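Local coordinates for protein alcohol dehydrogenase IV (Corynebacterium glutamicum, PDB 3IV7) that probably reduces maleylacetate using NADH and, like related iron-containing alcohol dehydrogenases, may require a bound metal ion, at residues A315-L326 against R339-L350; G171-L182 against A195-L206. All blocks are in the same frame, centred on the assembly; numbering follows the deposited sequence.

Contact 1: residues A315-L326 against R339-L350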
loop_
_atom_site.group_PDB
_atom_site.type_symbol
_atom_site.label_atom_id
_atom_site.label_comp_id
_atom_site.label_asym_id
_atom_site.label_seq_id
_atom_site.Cartn_x
_atom_site.Cartn_y
_atom_site.Cartn_z
ATOM N N ALA A 315 -16.447 -20.142 -31.755
ATOM C CA ALA A 315 -16.371 -18.948 -32.585
ATOM C C ALA A 315 -17.721 -18.264 -32.723
ATOM O O ALA A 315 -17.799 -17.041 -32.790
ATOM C CB ALA A 315 -15.830 -19.307 -33.992
ATOM N N SER A 316 -18.783 -19.065 -32.808
ATOM C CA SER A 316 -20.114 -18.536 -33.018
ATOM C C SER A 316 -20.563 -17.625 -31.868
ATOM O O SER A 316 -21.451 -16.833 -32.046
ATOM C CB SER A 316 -21.129 -19.684 -33.215
ATOM O OG SER A 316 -21.177 -20.494 -32.058
ATOM N N GLY A 317 -19.957 -17.778 -30.706
ATOM C CA GLY A 317 -20.250 -16.932 -29.531
ATOM C C GLY A 317 -19.446 -15.629 -29.407
ATOM O O GLY A 317 -19.758 -14.779 -28.564
ATOM N N ILE A 318 -18.434 -15.453 -30.246
ATOM C CA ILE A 318 -17.575 -14.247 -30.181
ATOM C C ILE A 318 -18.342 -12.921 -30.500
ATOM O O ILE A 318 -18.138 -11.913 -29.835
ATOM C CB ILE A 318 -16.384 -14.388 -31.120
ATOM C CG1 ILE A 318 -15.429 -15.469 -30.599
ATOM C CG2 ILE A 318 -15.651 -13.037 -31.304
ATOM C CD1 ILE A 318 -14.362 -15.888 -31.624
ATOM N N ALA A 319 -19.191 -12.931 -31.530
ATOM C CA ALA A 319 -19.972 -11.731 -31.882
ATOM C C ALA A 319 -20.749 -11.197 -30.643
ATOM O O ALA A 319 -20.779 -9.999 -30.392
ATOM C CB ALA A 319 -20.932 -12.025 -33.048
ATOM N N GLU A 320 -21.363 -12.102 -29.891
ATOM C CA GLU A 320 -22.104 -11.732 -28.704
ATOM C C GLU A 320 -21.153 -11.248 -27.587
ATOM O O GLU A 320 -21.422 -10.220 -26.925
ATOM C CB GLU A 320 -22.923 -12.914 -28.210
ATOM C CG GLU A 320 -23.759 -12.627 -26.940
ATOM C CD GLU A 320 -24.542 -13.855 -26.466
ATOM O OE1 GLU A 320 -24.454 -14.918 -27.137
ATOM O OE2 GLU A 320 -25.235 -13.759 -25.422
ATOM N N ALA A 321 -20.066 -11.991 -27.356
ATOM C CA ALA A 321 -19.129 -11.605 -26.349
ATOM C C ALA A 321 -18.700 -10.180 -26.613
ATOM O O ALA A 321 -18.582 -9.381 -25.690
ATOM C CB ALA A 321 -17.895 -12.551 -26.342
ATOM N N VAL A 322 -18.392 -9.906 -27.870
ATOM C CA VAL A 322 -17.963 -8.586 -28.300
ATOM C C VAL A 322 -19.056 -7.549 -28.099
ATOM O O VAL A 322 -18.799 -6.468 -27.558
ATOM C CB VAL A 322 -17.547 -8.607 -29.741
ATOM C CG1 VAL A 322 -17.427 -7.223 -30.263
ATOM C CG2 VAL A 322 -16.220 -9.402 -29.876
ATOM N N ASP A 323 -20.277 -7.885 -28.498
ATOM C CA ASP A 323 -21.442 -7.015 -28.230
ATOM C C ASP A 323 -21.531 -6.539 -26.802
ATOM O O ASP A 323 -21.713 -5.364 -26.564
ATOM C CB ASP A 323 -22.734 -7.730 -28.530
ATOM C CG ASP A 323 -23.321 -7.289 -29.737
ATOM O OD1 ASP A 323 -23.734 -6.102 -29.786
ATOM O OD2 ASP A 323 -23.378 -8.095 -30.668
ATOM N N VAL A 324 -21.464 -7.493 -25.875
ATOM C CA VAL A 324 -21.607 -7.245 -24.460
ATOM C C VAL A 324 -20.438 -6.500 -23.819
ATOM O O VAL A 324 -20.610 -5.794 -22.818
ATOM C CB VAL A 324 -21.754 -8.579 -23.723
ATOM C CG1 VAL A 324 -21.637 -8.371 -22.214
ATOM C CG2 VAL A 324 -23.080 -9.233 -24.102
ATOM N N THR A 325 -19.258 -6.671 -24.380
ATOM C CA THR A 325 -18.043 -6.158 -23.781
ATOM C C THR A 325 -17.559 -4.825 -24.332
ATOM O O THR A 325 -16.949 -4.034 -23.606
ATOM C CB THR A 325 -16.907 -7.154 -23.974
ATOM O OG1 THR A 325 -17.262 -8.382 -23.355
ATOM C CG2 THR A 325 -15.601 -6.611 -23.352
ATOM N N LEU A 326 -17.796 -4.588 -25.605
ATOM C CA LEU A 326 -17.228 -3.436 -26.270
ATOM C C LEU A 326 -17.554 -2.153 -25.492
ATOM O O LEU A 326 -16.646 -1.398 -25.140
ATOM C CB LEU A 326 -17.702 -3.356 -27.723
ATOM C CG LEU A 326 -16.814 -2.632 -28.744
ATOM C CD1 LEU A 326 -15.376 -3.120 -28.701
ATOM C CD2 LEU A 326 -17.400 -2.827 -30.146
ATOM N N ARG A 339 -14.928 -3.439 -32.751
ATOM C CA ARG A 339 -15.650 -4.661 -32.866
ATOM C C ARG A 339 -14.767 -5.701 -33.589
ATOM O O ARG A 339 -14.676 -6.835 -33.143
ATOM C CB ARG A 339 -16.961 -4.433 -33.596
ATOM C CG ARG A 339 -17.736 -5.679 -33.847
ATOM C CD ARG A 339 -19.129 -5.366 -34.386
ATOM N NE ARG A 339 -20.035 -4.930 -33.332
ATOM C CZ ARG A 339 -20.599 -5.744 -32.428
ATOM N NH1 ARG A 339 -20.320 -7.060 -32.405
ATOM N NH2 ARG A 339 -21.429 -5.240 -31.523
ATOM N N GLU A 340 -14.032 -5.270 -34.623
ATOM C CA GLU A 340 -13.157 -6.190 -35.378
ATOM C C GLU A 340 -11.956 -6.681 -34.551
ATOM O O GLU A 340 -11.684 -7.882 -34.515
ATOM C CB GLU A 340 -12.630 -5.563 -36.683
ATOM C CG GLU A 340 -13.687 -5.170 -37.698
ATOM C CD GLU A 340 -14.370 -3.855 -37.369
ATOM O OE1 GLU A 340 -14.084 -3.277 -36.291
ATOM O OE2 GLU A 340 -15.189 -3.403 -38.178
ATOM N N ASN A 341 -11.236 -5.776 -33.881
ATOM C CA ASN A 341 -10.031 -6.212 -33.209
ATOM C C ASN A 341 -10.292 -6.970 -31.911
ATOM O O ASN A 341 -9.513 -7.843 -31.556
ATOM C CB ASN A 341 -8.936 -5.110 -33.099
ATOM C CG ASN A 341 -9.300 -3.969 -32.164
ATOM O OD1 ASN A 341 -10.150 -4.090 -31.300
ATOM N ND2 ASN A 341 -8.623 -2.827 -32.353
ATOM N N LEU A 342 -11.414 -6.685 -31.244
ATOM C CA LEU A 342 -11.819 -7.475 -30.095
ATOM C C LEU A 342 -12.256 -8.867 -30.572
ATOM O O LEU A 342 -11.975 -9.856 -29.918
ATOM C CB LEU A 342 -12.935 -6.795 -29.306
ATOM C CG LEU A 342 -13.326 -7.400 -27.962
ATOM C CD1 LEU A 342 -12.115 -7.551 -26.979
ATOM C CD2 LEU A 342 -14.438 -6.543 -27.307
ATOM N N SER A 343 -12.941 -8.933 -31.710
ATOM C CA SER A 343 -13.283 -10.235 -32.305
ATOM C C SER A 343 -12.008 -11.020 -32.624
ATOM O O SER A 343 -11.941 -12.199 -32.368
ATOM C CB SER A 343 -14.129 -10.070 -33.570
ATOM O OG SER A 343 -15.410 -9.580 -33.246
ATOM N N ARG A 344 -10.989 -10.344 -33.155
ATOM C CA ARG A 344 -9.710 -11.018 -33.495
ATOM C C ARG A 344 -9.003 -11.499 -32.232
ATOM O O ARG A 344 -8.407 -12.573 -32.214
ATOM C CB ARG A 344 -8.782 -10.089 -34.287
ATOM C CG ARG A 344 -7.441 -10.746 -34.740
ATOM C CD ARG A 344 -7.665 -11.704 -35.865
ATOM N NE ARG A 344 -6.475 -12.483 -36.199
ATOM C CZ ARG A 344 -6.102 -13.594 -35.575
ATOM N NH1 ARG A 344 -6.786 -14.043 -34.521
ATOM N NH2 ARG A 344 -5.015 -14.237 -35.978
ATOM N N LEU A 345 -9.061 -10.696 -31.190
ATOM C CA LEU A 345 -8.471 -11.064 -29.922
ATOM C C LEU A 345 -9.117 -12.348 -29.401
ATOM O O LEU A 345 -8.415 -13.289 -29.021
ATOM C CB LEU A 345 -8.629 -9.936 -28.910
ATOM C CG LEU A 345 -8.012 -10.160 -27.543
ATOM C CD1 LEU A 345 -7.727 -8.791 -26.839
ATOM C CD2 LEU A 345 -8.889 -11.063 -26.669
ATOM N N LEU A 346 -10.446 -12.382 -29.383
ATOM C CA LEU A 346 -11.162 -13.559 -28.901
ATOM C C LEU A 346 -10.953 -14.812 -29.813
ATOM O O LEU A 346 -10.987 -15.930 -29.326
ATOM C CB LEU A 346 -12.645 -13.258 -28.724
ATOM C CG LEU A 346 -12.995 -12.381 -27.520
ATOM C CD1 LEU A 346 -14.521 -12.144 -27.456
ATOM C CD2 LEU A 346 -12.496 -13.000 -26.253
ATOM N N GLU A 347 -10.753 -14.603 -31.120
ATOM C CA GLU A 347 -10.419 -15.717 -32.036
ATOM C C GLU A 347 -9.092 -16.328 -31.660
ATOM O O GLU A 347 -8.937 -17.539 -31.678
ATOM C CB GLU A 347 -10.326 -15.244 -33.485
ATOM C CG GLU A 347 -11.603 -14.875 -34.098
ATOM C CD GLU A 347 -11.410 -14.123 -35.401
ATOM O OE1 GLU A 347 -10.399 -14.386 -36.107
ATOM O OE2 GLU A 347 -12.260 -13.266 -35.709
ATOM N N ALA A 348 -8.126 -15.483 -31.329
ATOM C CA ALA A 348 -6.796 -15.956 -30.917
ATOM C C ALA A 348 -6.867 -16.754 -29.623
ATOM O O ALA A 348 -6.235 -17.811 -29.507
ATOM C CB ALA A 348 -5.824 -14.779 -30.768
ATOM N N ALA A 349 -7.619 -16.240 -28.646
ATOM C CA ALA A 349 -7.779 -16.911 -27.361
ATOM C C ALA A 349 -8.563 -18.212 -27.515
ATOM O O ALA A 349 -8.310 -19.164 -26.804
ATOM C CB ALA A 349 -8.455 -16.004 -26.351
ATOM N N LEU A 350 -9.524 -18.227 -28.434
ATOM C CA LEU A 350 -10.320 -19.399 -28.694
ATOM C C LEU A 350 -9.467 -20.581 -29.068
ATOM O O LEU A 350 -9.654 -21.670 -28.532
ATOM C CB LEU A 350 -11.305 -19.135 -29.826
ATOM C CG LEU A 350 -12.135 -20.340 -30.310
ATOM C CD1 LEU A 350 -13.098 -20.845 -29.214
ATOM C CD2 LEU A 350 -12.874 -19.972 -31.586
#

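Contact 2: residues G171-L182 against A195-L206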
loop_
_atom_site.group_PDB
_atom_site.type_symbol
_atom_site.label_atom_id
_atom_site.label_comp_id
_atom_site.label_asym_id
_atom_site.label_seq_id
_atom_site.Cartn_x
_atom_site.Cartn_y
_atom_site.Cartn_z
ATOM N N GLY A 171 -3.306 -18.788 -10.078
ATOM C CA GLY A 171 -2.141 -17.854 -9.987
ATOM C C GLY A 171 -2.089 -16.878 -11.157
ATOM O O GLY A 171 -1.743 -15.702 -11.001
ATOM N N LEU A 172 -2.450 -17.358 -12.338
ATOM C CA LEU A 172 -2.451 -16.505 -13.525
ATOM C C LEU A 172 -3.630 -15.547 -13.490
ATOM O O LEU A 172 -3.567 -14.470 -14.076
ATOM C CB LEU A 172 -2.453 -17.363 -14.790
ATOM C CG LEU A 172 -1.132 -18.132 -15.012
ATOM C CD1 LEU A 172 -1.283 -19.151 -16.129
ATOM C CD2 LEU A 172 0.028 -17.190 -15.319
ATOM N N ASN A 173 -4.714 -15.940 -12.806
ATOM C CA ASN A 173 -5.828 -15.011 -12.499
ATOM C C ASN A 173 -5.255 -13.835 -11.682
ATOM O O ASN A 173 -5.465 -12.647 -12.015
ATOM C CB ASN A 173 -6.868 -15.764 -11.708
ATOM C CG ASN A 173 -8.120 -14.942 -11.367
ATOM O OD1 ASN A 173 -8.281 -13.755 -11.726
ATOM N ND2 ASN A 173 -8.981 -15.562 -10.624
ATOM N N GLY A 174 -4.454 -14.174 -10.678
ATOM C CA GLY A 174 -3.789 -13.181 -9.838
ATOM C C GLY A 174 -2.844 -12.338 -10.673
ATOM O O GLY A 174 -2.817 -11.127 -10.543
ATOM N N LEU A 175 -2.144 -12.983 -11.613
ATOM C CA LEU A 175 -1.252 -12.279 -12.503
ATOM C C LEU A 175 -2.005 -11.271 -13.402
ATOM O O LEU A 175 -1.492 -10.184 -13.674
ATOM C CB LEU A 175 -0.438 -13.255 -13.346
ATOM C CG LEU A 175 0.826 -12.680 -13.938
ATOM C CD1 LEU A 175 1.706 -12.160 -12.825
ATOM C CD2 LEU A 175 1.605 -13.767 -14.830
ATOM N N ALA A 176 -3.219 -11.636 -13.830
ATOM C CA ALA A 176 -4.027 -10.788 -14.649
ATOM C C ALA A 176 -4.436 -9.546 -13.881
ATOM O O ALA A 176 -4.460 -8.458 -14.448
ATOM C CB ALA A 176 -5.249 -11.525 -15.129
ATOM N N HIS A 177 -4.753 -9.711 -12.593
ATOM C CA HIS A 177 -5.076 -8.567 -11.736
ATOM C C HIS A 177 -3.911 -7.572 -11.808
ATOM O O HIS A 177 -4.123 -6.378 -11.967
ATOM C CB HIS A 177 -5.329 -8.989 -10.274
ATOM C CG HIS A 177 -6.588 -9.779 -10.062
ATOM N ND1 HIS A 177 -7.709 -9.627 -10.856
ATOM C CD2 HIS A 177 -6.951 -10.614 -9.056
ATOM C CE1 HIS A 177 -8.676 -10.408 -10.398
ATOM N NE2 HIS A 177 -8.245 -11.011 -9.303
ATOM N N CYS A 178 -2.677 -8.072 -11.764
ATOM C CA CYS A 178 -1.520 -7.189 -11.833
ATOM C C CYS A 178 -1.416 -6.526 -13.176
ATOM O O CYS A 178 -1.304 -5.325 -13.270
ATOM C CB CYS A 178 -0.211 -7.950 -11.603
ATOM S SG CYS A 178 -0.048 -8.747 -10.061
ATOM N N ILE A 179 -1.372 -7.331 -14.219
ATOM C CA ILE A 179 -1.076 -6.821 -15.547
ATOM C C ILE A 179 -2.132 -5.867 -16.105
ATOM O O ILE A 179 -1.811 -4.783 -16.552
ATOM C CB ILE A 179 -0.733 -7.963 -16.536
ATOM C CG1 ILE A 179 0.594 -8.619 -16.083
ATOM C CG2 ILE A 179 -0.591 -7.377 -17.979
ATOM C CD1 ILE A 179 1.052 -9.870 -16.875
ATOM N N ASP A 180 -3.394 -6.253 -16.037
ATOM C CA ASP A 180 -4.470 -5.374 -16.529
ATOM C C ASP A 180 -4.469 -4.046 -15.751
ATOM O O ASP A 180 -4.734 -2.980 -16.326
ATOM C CB ASP A 180 -5.789 -6.050 -16.369
ATOM C CG ASP A 180 -6.833 -5.577 -17.360
ATOM O OD1 ASP A 180 -6.494 -5.156 -18.513
ATOM O OD2 ASP A 180 -8.026 -5.753 -17.009
ATOM N N SER A 181 -4.118 -4.114 -14.458
ATOM C CA SER A 181 -4.109 -2.939 -13.599
ATOM C C SER A 181 -3.075 -1.890 -14.054
ATOM O O SER A 181 -3.235 -0.688 -13.785
ATOM C CB SER A 181 -3.884 -3.343 -12.146
ATOM O OG SER A 181 -5.060 -3.959 -11.586
ATOM N N LEU A 182 -2.039 -2.346 -14.761
ATOM C CA LEU A 182 -1.015 -1.462 -15.289
ATOM C C LEU A 182 -1.537 -0.432 -16.290
ATOM O O LEU A 182 -0.919 0.613 -16.467
ATOM C CB LEU A 182 0.148 -2.266 -15.886
ATOM C CG LEU A 182 0.930 -3.106 -14.855
ATOM C CD1 LEU A 182 2.032 -3.900 -15.506
ATOM C CD2 LEU A 182 1.476 -2.202 -13.739
ATOM N N ALA A 195 1.282 -3.755 -8.315
ATOM C CA ALA A 195 1.040 -4.715 -9.375
ATOM C C ALA A 195 2.344 -5.391 -9.814
ATOM O O ALA A 195 2.365 -6.574 -10.012
ATOM C CB ALA A 195 0.366 -4.060 -10.559
ATOM N N ALA A 196 3.431 -4.617 -9.893
ATOM C CA ALA A 196 4.743 -5.132 -10.322
ATOM C C ALA A 196 5.331 -6.071 -9.254
ATOM O O ALA A 196 5.982 -7.037 -9.584
ATOM C CB ALA A 196 5.688 -3.987 -10.578
ATOM N N GLU A 197 5.108 -5.745 -7.980
ATOM C CA GLU A 197 5.520 -6.608 -6.886
ATOM C C GLU A 197 4.730 -7.902 -6.941
ATOM O O GLU A 197 5.265 -8.963 -6.660
ATOM C CB GLU A 197 5.318 -5.912 -5.541
ATOM C CG GLU A 197 5.565 -6.786 -4.305
ATOM C CD GLU A 197 7.028 -7.103 -4.036
ATOM O OE1 GLU A 197 7.906 -6.785 -4.885
ATOM O OE2 GLU A 197 7.306 -7.640 -2.907
ATOM N N GLY A 198 3.457 -7.817 -7.329
ATOM C CA GLY A 198 2.643 -9.030 -7.505
ATOM C C GLY A 198 3.155 -9.894 -8.654
ATOM O O GLY A 198 3.171 -11.122 -8.550
ATOM N N ILE A 199 3.545 -9.249 -9.771
ATOM C CA ILE A 199 4.104 -9.968 -10.912
ATOM C C ILE A 199 5.387 -10.698 -10.485
ATOM O O ILE A 199 5.560 -11.875 -10.791
ATOM C CB ILE A 199 4.429 -9.052 -12.106
ATOM C CG1 ILE A 199 3.153 -8.430 -12.676
ATOM C CG2 ILE A 199 5.167 -9.842 -13.211
ATOM C CD1 ILE A 199 3.405 -7.348 -13.767
ATOM N N ARG A 200 6.257 -10.002 -9.760
ATOM C CA ARG A 200 7.507 -10.589 -9.302
ATOM C C ARG A 200 7.262 -11.843 -8.457
ATOM O O ARG A 200 7.835 -12.891 -8.737
ATOM C CB ARG A 200 8.319 -9.578 -8.478
ATOM C CG ARG A 200 9.723 -10.105 -8.038
ATOM C CD ARG A 200 10.307 -9.304 -6.856
ATOM N NE ARG A 200 9.431 -9.315 -5.679
ATOM C CZ ARG A 200 9.315 -10.328 -4.817
ATOM N NH1 ARG A 200 9.994 -11.462 -5.001
ATOM N NH2 ARG A 200 8.475 -10.227 -3.786
ATOM N N ALA A 201 6.384 -11.730 -7.456
ATOM C CA ALA A 201 6.103 -12.841 -6.543
ATOM C C ALA A 201 5.455 -14.033 -7.231
ATOM O O ALA A 201 5.818 -15.168 -6.961
ATOM C CB ALA A 201 5.243 -12.369 -5.343
ATOM N N LEU A 202 4.486 -13.784 -8.100
ATOM C CA LEU A 202 3.818 -14.862 -8.806
ATOM C C LEU A 202 4.714 -15.556 -9.818
ATOM O O LEU A 202 4.671 -16.779 -9.964
ATOM C CB LEU A 202 2.539 -14.377 -9.458
ATOM C CG LEU A 202 1.426 -14.146 -8.450
ATOM C CD1 LEU A 202 0.412 -13.140 -8.947
ATOM C CD2 LEU A 202 0.764 -15.482 -8.039
ATOM N N ASN A 203 5.548 -14.781 -10.492
ATOM C CA ASN A 203 6.481 -15.324 -11.488
ATOM C C ASN A 203 7.523 -16.229 -10.839
ATOM O O ASN A 203 7.941 -17.242 -11.408
ATOM C CB ASN A 203 7.165 -14.170 -12.221
ATOM C CG ASN A 203 8.018 -14.622 -13.291
ATOM O OD1 ASN A 203 7.545 -15.248 -14.257
ATOM N ND2 ASN A 203 9.324 -14.324 -13.181
ATOM N N GLN A 204 7.899 -15.881 -9.628
ATOM C CA GLN A 204 8.848 -16.670 -8.840
ATOM C C GLN A 204 8.165 -17.901 -8.255
ATOM O O GLN A 204 8.690 -19.010 -8.338
ATOM C CB GLN A 204 9.414 -15.806 -7.687
ATOM C CG GLN A 204 10.435 -14.764 -8.122
ATOM C CD GLN A 204 11.758 -15.386 -8.552
ATOM O OE1 GLN A 204 12.326 -16.255 -7.853
ATOM N NE2 GLN A 204 12.254 -14.958 -9.702
ATOM N N GLY A 205 6.950 -17.697 -7.735
ATOM C CA GLY A 205 6.227 -18.737 -6.983
ATOM C C GLY A 205 5.601 -19.868 -7.786
ATOM O O GLY A 205 5.764 -21.048 -7.439
ATOM N N LEU A 206 4.912 -19.526 -8.874
ATOM C CA LEU A 206 4.170 -20.511 -9.621
ATOM C C LEU A 206 5.042 -21.642 -10.173
ATOM O O LEU A 206 4.668 -22.797 -10.057
ATOM C CB LEU A 206 3.300 -19.850 -10.727
ATOM C CG LEU A 206 2.250 -18.827 -10.200
ATOM C CD1 LEU A 206 1.481 -18.173 -11.340
ATOM C CD2 LEU A 206 1.273 -19.449 -9.182
#

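Contact 1: residues A315-L326 against R339-L350
The first torsions of Val322 and Arg339 bring their side chains together: CG1 of Val322 stands opposite its backbone N and CG of Arg339 does likewise (chi1 176°), which lays the arginine chain against the valine. A bend at chi3 then turns the guanidinium toward helix 318-326, where Val322 CG1 covers one of its faces, 3.6 Å from Arg339 NH1. At the edge of the same group lie the carbonyl oxygen of Ala319 and the carboxylate of Asp323. Asp323 OD1 takes a weak hydrogen bond from Arg339 NH2 at 3.0 Å; with N-H...O at 140° and the two planes turned 57° apart, the salt bridge is skewed rather than two-pronged. The other branch of Val322, CG2, drops between Leu342, Ser343 and Leu346, with Ser343 OG 3.5 Å away. Ser343 OG donates to Arg339 O (2.8 Å), which Ser343 N reaches from the opposite face of the carbonyl plane, so the polar end is paired within its own helix and its flank can lie against methyls. One turn earlier, Ile318 is a second knob, set among Ser343, Leu346, Glu347 and Leu350: CG2 rests on Ser343 CA, while Ile318 CD1 crosses the aliphatic part of Glu347, 3.8 Å from Glu347 CG. Deeper in, Ala321 CB packs on Leu346 CD1 at 3.6 Å. The side chains of Leu326 and Leu342 pass in opposite directions, CD1 near CD2. Leu342 and Leu346 also touch Ile244, which continues this apolar layer to helix 240-250. Knobs-into-holes packing thus runs in both directions across two steeply inclined helices. The chemistry implies a seam held mainly by aliphatic burial, with one ion pair between the segments, Asp323-Arg339, at its exposed margin, where solvent probably screens it.

Contact 2: residues G171-L182 against A195-L206
Helices 171-181 and 195-206 run roughly antiparallel, their N-to-C directions 149° apart and their axes 8.4 Å at closest approach. The backbones come nearest where Cys178 CA lies 4.3 Å from Ala195 CA; at Gly171 and Leu202 the separation is wider. Ala195 CB presses on the carbonyl oxygen of Cys178 at 3.4 Å, and the absence of a side chain at Gly198 lets Cys178 SG lie on the backbone, 3.7 Å from Gly198 C. Ile199 fills the middle: its CG1 meets Cys178 CB at 3.6 Å, while CD1 reaches Ile179 CG1 and, tip to tip, Leu182 CD1. Leu175, with CG anti to the backbone N (chi1 -160°), swings CD1 onto Ile199 CA at 3.8 Å, the two side chains crossing at about a right angle. Farther along, Leu202 and Leu206 lie directly on the backbones of Gly174 and Gly171, Leu206 CD1 being 3.8 Å from Gly171 C. This is close antiparallel helix packing over glycine and alanine in the helical C-terminal region of the iron-containing alcohol dehydrogenase family. Helix 216-236 flanks the buried pair at Cys178 and Ala195, helix 256-271 at Leu172 and Ile179, and helix 276-286 covers Ile199 with Ala285 and Phe286.

From the N terminus, the chain first builds the parallel sheet, whose last strand in the chain is 151-154, then enters the helices. Contact 2 comes first, joining helices 164-181 and 189-211 across a partly helical connection near the centre of the chain. Helices 216-236, 240-250, 256-271, 276-286 and 291-301 follow before contact 1 folds 339-350 back on 315-326 across a link without helix or strand. The contacts are in series and neither nest nor cross; the centres of contact 1 and contact 2 are about 25 Å apart, without touching. Helix 256-271 joins core and periphery, meeting Leu172 and Ile179 of contact 2 and, on helix 339-351, Asn341 and Leu345, which do not themselves touch 315-326.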